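Local coordinates for protein sulfite dehydrogenase (PDB 2XTS) that oxidises protein-bound sulfane sulfur in the bacterial Sox system, using a molybdenum cofactor and probably passing the electrons to heme c of its cytochrome partner, at residues A[5-9]-A[10-14]; A[216-219]-A[220-224]; A[236-240]-A[241-245]. One frame throughout, in Å; residues are numbered along the deposited sequence.

Contact 1 (A[5-9]-A[10-14])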
loop_
_atom_site.group_PDB
_atom_site.type_symbol
_atom_site.label_atom_id
_atom_site.label_comp_id
_atom_site.label_asym_id
_atom_site.label_seq_id
_atom_site.Cartn_x
_atom_site.Cartn_y
_atom_site.Cartn_z
ATOM N N ASP A 5 32.868 1.172 18.497
ATOM C CA ASP A 5 32.099 0.123 17.856
ATOM C C ASP A 5 32.632 -0.085 16.443
ATOM O O ASP A 5 32.573 0.843 15.632
ATOM C CB ASP A 5 30.614 0.514 17.844
ATOM C CG ASP A 5 29.709 -0.576 17.340
ATOM O OD1 ASP A 5 30.171 -1.480 16.634
ATOM O OD2 ASP A 5 28.506 -0.511 17.657
ATOM N N PRO A 6 33.137 -1.297 16.135
ATOM C CA PRO A 6 33.682 -1.530 14.781
ATOM C C PRO A 6 32.688 -1.398 13.642
ATOM O O PRO A 6 33.102 -1.213 12.489
ATOM C CB PRO A 6 34.217 -2.964 14.842
ATOM C CG PRO A 6 33.457 -3.580 15.942
ATOM C CD PRO A 6 33.299 -2.495 16.976
ATOM N N LEU A 7 31.399 -1.500 13.940
ATOM C CA LEU A 7 30.385 -1.250 12.909
ATOM C C LEU A 7 30.399 0.205 12.440
ATOM O O LEU A 7 29.803 0.535 11.389
ATOM C CB LEU A 7 29.002 -1.688 13.367
ATOM C CG LEU A 7 28.777 -3.170 13.118
ATOM C CD1 LEU A 7 27.692 -3.638 14.047
ATOM C CD2 LEU A 7 28.413 -3.418 11.654
ATOM N N ILE A 8 31.080 1.065 13.201
ATOM C CA ILE A 8 31.316 2.462 12.810
ATOM C C ILE A 8 32.793 2.682 12.434
ATOM O O ILE A 8 33.109 3.275 11.412
ATOM C CB ILE A 8 30.920 3.450 13.938
ATOM C CG1 ILE A 8 29.411 3.336 14.222
ATOM C CG2 ILE A 8 31.353 4.883 13.578
ATOM C CD1 ILE A 8 28.987 4.030 15.489
ATOM N N THR A 9 33.721 2.200 13.254
ATOM C CA THR A 9 35.121 2.540 13.020
ATOM C C THR A 9 35.781 1.755 11.892
ATOM O O THR A 9 36.802 2.206 11.371
ATOM C CB THR A 9 35.999 2.374 14.278
ATOM O OG1 THR A 9 35.935 1.009 14.707
ATOM C CG2 THR A 9 35.579 3.349 15.382
ATOM N N GLU A 10 35.223 0.605 11.528
ATOM C CA GLU A 10 35.686 -0.141 10.368
ATOM C C GLU A 10 34.708 0.077 9.212
ATOM O O GLU A 10 33.494 0.065 9.401
ATOM C CB GLU A 10 35.835 -1.625 10.713
ATOM C CG GLU A 10 36.834 -1.833 11.878
ATOM C CD GLU A 10 36.925 -3.263 12.388
ATOM O OE1 GLU A 10 36.218 -4.155 11.871
ATOM O OE2 GLU A 10 37.740 -3.490 13.308
ATOM N N ILE A 11 35.253 0.293 8.024
ATOM C CA ILE A 11 34.449 0.492 6.805
ATOM C C ILE A 11 33.751 -0.829 6.473
ATOM O O ILE A 11 34.402 -1.876 6.392
ATOM C CB ILE A 11 35.316 0.963 5.632
ATOM C CG1 ILE A 11 35.955 2.323 5.941
ATOM C CG2 ILE A 11 34.485 1.023 4.323
ATOM C CD1 ILE A 11 37.177 2.635 5.068
ATOM N N GLN A 12 32.425 -0.806 6.338
ATOM C CA GLN A 12 31.664 -2.023 6.051
ATOM C C GLN A 12 31.513 -2.165 4.543
ATOM O O GLN A 12 31.598 -1.192 3.817
ATOM C CB GLN A 12 30.307 -1.965 6.759
ATOM C CG GLN A 12 30.447 -1.781 8.275
ATOM C CD GLN A 12 31.213 -2.933 8.905
ATOM O OE1 GLN A 12 31.010 -4.090 8.545
ATOM N NE2 GLN A 12 32.108 -2.618 9.823
ATOM N N PRO A 13 31.284 -3.390 4.065
ATOM C CA PRO A 13 31.255 -3.589 2.613
ATOM C C PRO A 13 30.223 -2.726 1.897
ATOM O O PRO A 13 30.469 -2.281 0.784
ATOM C CB PRO A 13 30.946 -5.082 2.461
ATOM C CG PRO A 13 31.397 -5.678 3.718
ATOM C CD PRO A 13 31.244 -4.666 4.796
ATOM N N TRP A 14 29.072 -2.500 2.522
ATOM C CA TRP A 14 28.005 -1.717 1.912
ATOM C C TRP A 14 28.356 -0.243 1.778
ATOM O O TRP A 14 27.642 0.493 1.091
ATOM C CB TRP A 14 26.708 -1.902 2.704
ATOM C CG TRP A 14 26.768 -1.558 4.154
ATOM C CD1 TRP A 14 26.631 -0.330 4.719
ATOM C CD2 TRP A 14 26.975 -2.466 5.232
ATOM N NE1 TRP A 14 26.724 -0.420 6.091
ATOM C CE2 TRP A 14 26.932 -1.728 6.428
ATOM C CE3 TRP A 14 27.168 -3.845 5.305
ATOM C CZ2 TRP A 14 27.093 -2.331 7.678
ATOM C CZ3 TRP A 14 27.334 -4.434 6.547
ATOM C CH2 TRP A 14 27.294 -3.684 7.708
HETATM O O HOH W 1 31.287 1.698 9.428
#
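Leu7 and Gln12 meet at about a right angle, the CD2 branch of Leu7 lying 4.0 Å from Gln12 CD. Gln12 folds back towards the short helix 6-9 because its chain bends at chi2 (-61°), which turns the amide toward the preceding backbone: Gln12 NE2 donates to Glu10 O at 3.0 Å, approaching from above the carbonyl plane. The same methyl, Leu7 CD2, also reaches the rim of the Trp14 indole, 4.1 Å from CH2 and near the ring plane, while Gln12 CB lies 3.3 Å above one face of that ring, toward its rim. Elsewhere, the extended Glu10 lays its carboxylate against the proline ring, with Glu10 CD 3.7 Å from Pro6 CB. Asp5 is the N-cap of the helix, OD1 accepting from Leu7 N at 3.0 Å; at the other end Glu10, the first residue to leave helical geometry, still donates its N-H to Pro6 O. This N-terminal arm lies far from the body of its own chain, between partners: Asp5 forms a salt bridge with Arg88 of the second subunit, Ile8 packs on Val100 in strand 99-101 of that subunit, and Thr9 rests on Glu13 of the cytochrome chain.

Contact 2 (A[216-219]-A[220-224]). With CO (cobalt (II) ion), chain G; MTE (phosphonic acidmono-(2-amino-5,6-dimercapto-4-oxo-3,7,8a,9,10,10a-hexahydro-4H-8-oxa-1,3,9,10-tetraaza-anthracen-7-ylmethyl)ester), chain E; 2MO (molybdenum (IV)oxide), chain F.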
loop_
_atom_site.group_PDB
_atom_site.type_symbol
_atom_site.label_atom_id
_atom_site.label_comp_id
_atom_site.label_asym_id
_atom_site.label_seq_id
_atom_site.Cartn_x
_atom_site.Cartn_y
_atom_site.Cartn_z
ATOM N N PRO A 216 -18.435 -0.717 2.969
ATOM C CA PRO A 216 -17.807 -0.042 4.093
ATOM C C PRO A 216 -18.527 -0.255 5.428
ATOM O O PRO A 216 -19.738 -0.076 5.552
ATOM C CB PRO A 216 -17.806 1.406 3.668
ATOM C CG PRO A 216 -17.662 1.314 2.194
ATOM C CD PRO A 216 -18.552 0.192 1.818
ATOM N N GLY A 217 -17.754 -0.699 6.403
ATOM C CA GLY A 217 -18.242 -0.880 7.750
ATOM C C GLY A 217 -18.937 -2.196 8.029
ATOM O O GLY A 217 -19.284 -2.462 9.178
ATOM N N TRP A 218 -19.184 -2.994 6.995
ATOM C CA TRP A 218 -19.969 -4.218 7.111
ATOM C C TRP A 218 -19.057 -5.451 7.095
ATOM O O TRP A 218 -17.927 -5.418 6.577
ATOM C CB TRP A 218 -21.022 -4.283 6.007
ATOM C CG TRP A 218 -22.204 -3.388 6.226
ATOM C CD1 TRP A 218 -22.252 -2.297 7.042
ATOM C CD2 TRP A 218 -23.522 -3.535 5.674
ATOM N NE1 TRP A 218 -23.515 -1.758 7.025
ATOM C CE2 TRP A 218 -24.307 -2.496 6.192
ATOM C CE3 TRP A 218 -24.112 -4.456 4.811
ATOM C CZ2 TRP A 218 -25.660 -2.374 5.887
ATOM C CZ3 TRP A 218 -25.446 -4.342 4.516
ATOM C CH2 TRP A 218 -26.206 -3.306 5.039
ATOM N N GLU A 219 -19.530 -6.523 7.720
ATOM C CA GLU A 219 -18.762 -7.724 7.930
ATOM C C GLU A 219 -18.162 -8.241 6.648
ATOM O O GLU A 219 -18.773 -8.218 5.581
ATOM C CB GLU A 219 -19.641 -8.778 8.641
ATOM C CG GLU A 219 -20.757 -9.369 7.784
ATOM C CD GLU A 219 -21.793 -10.180 8.560
ATOM O OE1 GLU A 219 -21.658 -10.308 9.798
ATOM O OE2 GLU A 219 -22.758 -10.670 7.917
ATOM N N GLY A 220 -16.943 -8.755 6.779
ATOM C CA GLY A 220 -16.152 -9.133 5.609
ATOM C C GLY A 220 -16.843 -10.119 4.689
ATOM O O GLY A 220 -16.606 -10.123 3.487
ATOM N N ASN A 221 -17.656 -11.023 5.236
ATOM C CA ASN A 221 -18.335 -11.977 4.371
ATOM C C ASN A 221 -19.118 -11.316 3.245
ATOM O O ASN A 221 -19.285 -11.914 2.176
ATOM C CB ASN A 221 -19.236 -12.915 5.184
ATOM C CG ASN A 221 -19.854 -13.999 4.324
ATOM O OD1 ASN A 221 -21.048 -13.935 3.998
ATOM N ND2 ASN A 221 -19.037 -14.934 3.851
ATOM N N MET A 222 -19.590 -10.101 3.455
ATOM C CA MET A 222 -20.402 -9.459 2.452
ATOM C C MET A 222 -19.560 -8.852 1.332
ATOM O O MET A 222 -20.108 -8.435 0.320
ATOM C CB MET A 222 -21.303 -8.454 3.120
ATOM C CG MET A 222 -22.202 -9.106 4.154
ATOM S SD MET A 222 -23.288 -7.898 4.952
ATOM C CE MET A 222 -24.649 -7.830 3.802
ATOM N N TRP A 223 -18.231 -8.821 1.515
ATOM C CA TRP A 223 -17.327 -8.262 0.508
ATOM C C TRP A 223 -17.070 -9.331 -0.552
ATOM O O TRP A 223 -15.969 -9.901 -0.649
ATOM C CB TRP A 223 -16.025 -7.777 1.162
ATOM C CG TRP A 223 -16.154 -6.628 2.121
ATOM C CD1 TRP A 223 -17.040 -6.482 3.150
ATOM C CD2 TRP A 223 -15.246 -5.553 2.214
ATOM N NE1 TRP A 223 -16.779 -5.323 3.830
ATOM C CE2 TRP A 223 -15.680 -4.726 3.262
ATOM C CE3 TRP A 223 -14.152 -5.156 1.443
ATOM C CZ2 TRP A 223 -15.029 -3.554 3.597
ATOM C CZ3 TRP A 223 -13.500 -4.009 1.771
ATOM C CH2 TRP A 223 -13.934 -3.211 2.844
ATOM N N VAL A 224 -18.106 -9.650 -1.321
ATOM C CA VAL A 224 -18.083 -10.764 -2.255
ATOM C C VAL A 224 -16.927 -10.573 -3.262
ATOM O O VAL A 224 -16.839 -9.546 -3.941
ATOM C CB VAL A 224 -19.446 -10.920 -2.970
ATOM C CG1 VAL A 224 -19.382 -12.054 -3.993
ATOM C CG2 VAL A 224 -20.563 -11.164 -1.979
HETATM CO CO CO G . -23.040 -10.445 11.339
HETATM N N1 MTE E . -16.238 -13.964 -1.746
HETATM C C2 MTE E . -16.322 -15.136 -2.366
HETATM N N2 MTE E . -16.722 -15.160 -3.656
HETATM N N3 MTE E . -15.999 -16.293 -1.757
HETATM C C4 MTE E . -15.581 -16.347 -0.460
HETATM O O4 MTE E . -15.288 -17.458 0.028
HETATM N N5 MTE E . -15.167 -15.021 1.630
HETATM C C6 MTE E . -15.707 -13.844 2.272
HETATM C C7 MTE E . -15.457 -12.541 1.529
HETATM N N8 MTE E . -15.837 -12.677 0.147
HETATM C C9 MTE E . -15.494 -15.110 0.289
HETATM C C10 MTE E . -15.864 -13.887 -0.434
HETATM C "C1'" MTE E . -15.243 -13.684 3.709
HETATM S "S1'" MTE E . -15.930 -14.724 4.937
HETATM C "C2'" MTE E . -14.378 -12.709 4.075
HETATM S "S2'" MTE E . -13.988 -12.401 5.721
HETATM C "C3'" MTE E . -13.761 -11.830 3.008
HETATM O "O3'" MTE E . -14.084 -12.214 1.661
HETATM C "C4'" MTE E . -12.248 -11.882 3.104
HETATM O "O4'" MTE E . -11.674 -10.983 2.145
HETATM P P MTE E . -10.123 -11.216 1.809
HETATM O O1P MTE E . -9.484 -10.989 3.212
HETATM O O2P MTE E . -9.888 -12.622 1.363
HETATM O O3P MTE E . -9.766 -10.130 0.854
HETATM MO MO 2MO F . -15.459 -13.730 7.035
HETATM O OT1 2MO F . -16.837 -12.684 7.510
HETATM O OT2 2MO F . -15.674 -15.588 7.615
HETATM O O HOH W 2 -24.455 -11.198 9.900
HETATM O O HOH W 3 -22.647 -12.412 12.033
#
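Trp218 and Met222 meet in a Met-aromatic contact on a loop that lines the molybdenum cofactor pocket. In the conformer described here, Met222 runs out beside Glu219: CB passes 3.5 Å from Glu219 O and CG packs on Glu219 CG. With CG beside the backbone N (chi1 -59°) and chi2 extended (-180°), SD arrives 3.5 Å from Trp218 CE3; the bend at chi3 (85°) then lays the terminal CE against CE3 and CZ3 of the same indole. SD approaches that six-membered ring obliquely. The backbone is held by Met222 N, which donates to Glu219 O at 3.0 Å, and by the indole of Trp223, whose NE1 donates to Trp218 O at 3.0 Å from above the carbonyl plane. A phenylalanine in place of Trp223 would probably leave Trp218 O without this indole N-H and open a gap where the larger ring packed on Ala116 and Cys118. Trp223 O accepts from MTE N8 at 2.9 Å, and Asn221 N makes a weak bond to the molybdenum-bound oxo OT1. Glu219 faces the other way: its OE1 binds cobalt at 2.1 Å, with Thr259 and His369 completing the protein ligands, while OE2 pairs with Arg181. The loop thus links two metal sites as it runs from strand 212-214 to strand 227-233; Trp218 stacks on Trp260, Met222 touches Phe183 of strand 181-184, and Trp223 packs against strand 112-119.

Contact 3 (A[236-240]-A[241-245]). With HEC (heme c), chain K.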
loop_
_atom_site.group_PDB
_atom_site.type_symbol
_atom_site.label_atom_id
_atom_site.label_comp_id
_atom_site.label_asym_id
_atom_site.label_seq_id
_atom_site.Cartn_x
_atom_site.Cartn_y
_atom_site.Cartn_z
ATOM N N ALA A 236 -35.047 -10.815 0.859
ATOM C CA ALA A 236 -33.741 -11.387 1.056
ATOM C C ALA A 236 -33.755 -12.833 0.569
ATOM O O ALA A 236 -34.756 -13.538 0.717
ATOM C CB ALA A 236 -33.358 -11.311 2.527
ATOM N N VAL A 237 -32.644 -13.301 0.027
ATOM C CA VAL A 237 -32.579 -14.676 -0.413
ATOM C C VAL A 237 -32.525 -15.659 0.776
ATOM O O VAL A 237 -33.069 -16.749 0.711
ATOM C CB VAL A 237 -31.371 -14.871 -1.361
ATOM C CG1 VAL A 237 -31.151 -16.341 -1.679
ATOM C CG2 VAL A 237 -31.557 -14.006 -2.615
ATOM N N GLU A 238 -31.872 -15.240 1.861
ATOM C CA GLU A 238 -31.635 -16.093 3.045
ATOM C C GLU A 238 -30.805 -17.301 2.629
ATOM O O GLU A 238 -31.160 -18.476 2.806
ATOM C CB GLU A 238 -32.920 -16.468 3.777
ATOM C CG GLU A 238 -33.788 -15.262 4.111
ATOM C CD GLU A 238 -33.310 -14.436 5.285
ATOM O OE1 GLU A 238 -32.090 -14.254 5.473
ATOM O OE2 GLU A 238 -34.194 -13.952 6.013
ATOM N N SER A 239 -29.679 -16.970 2.033
ATOM C CA SER A 239 -28.704 -17.928 1.592
ATOM C C SER A 239 -27.924 -18.571 2.741
ATOM O O SER A 239 -28.044 -18.173 3.900
ATOM C CB SER A 239 -27.743 -17.220 0.668
ATOM O OG SER A 239 -27.050 -16.245 1.434
ATOM N N ARG A 240 -27.123 -19.574 2.421
ATOM C CA ARG A 240 -26.368 -20.310 3.443
ATOM C C ARG A 240 -25.516 -19.385 4.310
ATOM O O ARG A 240 -25.439 -19.559 5.536
ATOM C CB ARG A 240 -25.537 -21.406 2.765
ATOM C CG ARG A 240 -24.835 -22.387 3.694
ATOM C CD ARG A 240 -23.440 -21.995 4.086
ATOM N NE ARG A 240 -22.838 -23.059 4.854
ATOM C CZ ARG A 240 -21.533 -23.237 5.035
ATOM N NH1 ARG A 240 -20.655 -22.394 4.520
ATOM N NH2 ARG A 240 -21.108 -24.263 5.738
ATOM N N GLU A 241 -24.884 -18.417 3.655
ATOM C CA GLU A 241 -24.004 -17.493 4.350
ATOM C C GLU A 241 -24.706 -16.371 5.111
ATOM O O GLU A 241 -24.060 -15.438 5.577
ATOM C CB GLU A 241 -22.903 -16.944 3.436
ATOM C CG GLU A 241 -21.991 -18.054 2.844
ATOM C CD GLU A 241 -21.267 -18.965 3.840
ATOM O OE1 GLU A 241 -21.224 -18.671 5.034
ATOM O OE2 GLU A 241 -20.732 -20.014 3.410
ATOM N N GLU A 242 -26.023 -16.473 5.259
ATOM C CA GLU A 242 -26.738 -15.566 6.132
ATOM C C GLU A 242 -27.809 -16.257 6.943
ATOM O O GLU A 242 -28.607 -15.596 7.588
ATOM C CB GLU A 242 -27.256 -14.356 5.361
ATOM C CG GLU A 242 -28.273 -14.686 4.300
ATOM C CD GLU A 242 -28.365 -13.674 3.150
ATOM O OE1 GLU A 242 -27.545 -12.722 3.098
ATOM O OE2 GLU A 242 -29.255 -13.888 2.283
ATOM N N THR A 243 -27.739 -17.591 7.000
ATOM C CA THR A 243 -28.667 -18.416 7.778
ATOM C C THR A 243 -27.852 -19.382 8.643
ATOM O O THR A 243 -27.726 -19.210 9.860
ATOM C CB THR A 243 -29.675 -19.186 6.868
ATOM O OG1 THR A 243 -28.959 -19.929 5.860
ATOM C CG2 THR A 243 -30.644 -18.224 6.181
ATOM N N SER A 244 -27.267 -20.384 8.017
ATOM C CA SER A 244 -26.372 -21.284 8.708
ATOM C C SER A 244 -25.202 -20.530 9.334
ATOM O O SER A 244 -24.838 -20.777 10.477
ATOM C CB SER A 244 -25.838 -22.339 7.740
ATOM O OG SER A 244 -24.945 -23.213 8.405
ATOM N N LYS A 245 -24.611 -19.638 8.547
ATOM C CA LYS A 245 -23.439 -18.871 8.942
ATOM C C LYS A 245 -23.798 -17.396 8.999
ATOM O O LYS A 245 -24.828 -16.964 8.472
ATOM C CB LYS A 245 -22.316 -19.145 7.957
ATOM C CG LYS A 245 -21.999 -20.637 7.825
ATOM C CD LYS A 245 -21.477 -21.269 9.121
ATOM C CE LYS A 245 -21.060 -22.697 8.866
ATOM N NZ LYS A 245 -20.406 -23.296 10.035
HETATM FE FE HEC K . -20.830 -30.791 1.772
HETATM C CHA HEC K . -21.008 -28.007 3.709
HETATM C CHB HEC K . -24.233 -30.874 1.605
HETATM C CHC HEC K . -20.630 -33.325 -0.417
HETATM C CHD HEC K . -17.542 -31.100 2.448
HETATM N NA HEC K . -22.327 -29.664 2.510
HETATM C C1A HEC K . -22.183 -28.581 3.345
HETATM C C2A HEC K . -23.487 -28.113 3.757
HETATM C C3A HEC K . -24.381 -28.918 3.166
HETATM C C4A HEC K . -23.662 -29.895 2.378
HETATM C CMA HEC K . -25.922 -28.867 3.248
HETATM C CAA HEC K . -23.741 -26.913 4.705
HETATM C CBA HEC K . -23.592 -27.321 6.171
HETATM C CGA HEC K . -23.923 -26.210 7.124
HETATM O O1A HEC K . -23.683 -25.041 6.815
HETATM O O2A HEC K . -24.482 -26.573 8.184
HETATM N NB HEC K . -22.147 -31.851 0.754
HETATM C C1B HEC K . -23.533 -31.739 0.789
HETATM C C2B HEC K . -24.097 -32.564 -0.257
HETATM C C3B HEC K . -23.098 -33.274 -0.801
HETATM C C4B HEC K . -21.870 -32.817 -0.200
HETATM C CMB HEC K . -25.616 -32.737 -0.453
HETATM C CAB HEC K . -23.169 -34.277 -1.943
HETATM C CBB HEC K . -23.914 -33.647 -3.154
HETATM N NC HEC K . -19.332 -31.993 1.141
HETATM C C1C HEC K . -19.474 -33.016 0.254
HETATM C C2C HEC K . -18.199 -33.669 0.091
HETATM C C3C HEC K . -17.329 -33.039 0.890
HETATM C C4C HEC K . -18.053 -32.015 1.593
HETATM C CMC HEC K . -17.935 -34.852 -0.865
HETATM C CAC HEC K . -15.857 -33.306 1.206
HETATM C CBC HEC K . -14.889 -33.588 0.115
HETATM N ND HEC K . -19.522 -29.731 2.869
HETATM C C1D HEC K . -18.161 -29.969 2.911
HETATM C C2D HEC K . -17.483 -28.898 3.593
HETATM C C3D HEC K . -18.546 -27.938 3.951
HETATM C C4D HEC K . -19.771 -28.520 3.498
HETATM C CMD HEC K . -15.996 -28.677 3.832
HETATM C CAD HEC K . -18.325 -26.615 4.662
HETATM C CBD HEC K . -18.081 -25.526 3.620
HETATM C CGD HEC K . -17.915 -24.160 4.222
HETATM O O1D HEC K . -18.187 -23.972 5.436
HETATM O O2D HEC K . -17.605 -23.232 3.450
HETATM O O HOH W 4 -31.154 -15.096 7.874
#
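Arg240 and Ser244 form part of the heme c propionate site, together with Ser51 and His76, where the molybdenum subunit grips the cofactor of its cytochrome partner. The guanidinium of Arg240 shares its edge between protein and heme: NH1 forms a salt bridge with Glu241 OE2 at 2.6 Å, the carboxylate oxygen lying in the guanidinium plane and being met on its syn side, although the two flat groups stand 84° apart. Arg240 NE and NH2 both donate to propionate oxygen O1A, and NH2 also reaches O1D at 3.0 Å, with a weaker bond from NH1 to the same atom. One guanidinium face is covered by Lys245, whose CG sits over its centre, 3.8 Å above the plane; the two chains run side by side, and the nearby propionates probably offset their like charges. With OG anti to the backbone N (chi1 179°), Ser244 points its hydroxyl at O1A, donating from OG at 2.7 Å. Behind this, the backbone is tied into a compact turn. Ser239 O accepts from Glu242 N and from Thr243 OG1 at 2.8 Å, the two donors arriving from opposite faces of the carbonyl, while Arg240 O takes Lys245 N almost head-on. Glu242, with CG between its backbone N and carbonyl carbon (chi1 64°) and the rest extended, brings OE2 to Ser239 N, which donates at 3.1 Å on the anti side; that oxygen is also bonded to Ser182, and OE1 pairs with Arg181. The turn lies between strands 227-233 and 248-249: Val237 and Ser239 pack on Tyr170 of strand 168-173, Glu241 on Arg181 of strand 181-184, and Thr243 on Thr88 of the cytochrome chain.

How the contacts relate
Contacts 2 and 3 are buried and adjacent, their centres about 14 Å apart, and they touch where Asn221 OD1 packs on Glu241 CB; contact 1 is a surface contact, its centre about 51 Å from that of contact 2 and about 63 Å from that of contact 3. The chemistry follows the setting. Contact 1 relies on helix capping and apolar edges within an arm that meets other chains, contact 2 on a cobalt ligand, hydrogen bonds to the cofactor and aromatic packing, and contact 3 on charge facing the heme propionates. Contacts 2 and 3 flank strand 227-233 in sequence, and both have side chains bonded to Arg181. Contacts 1 and 3 both meet the cytochrome chain.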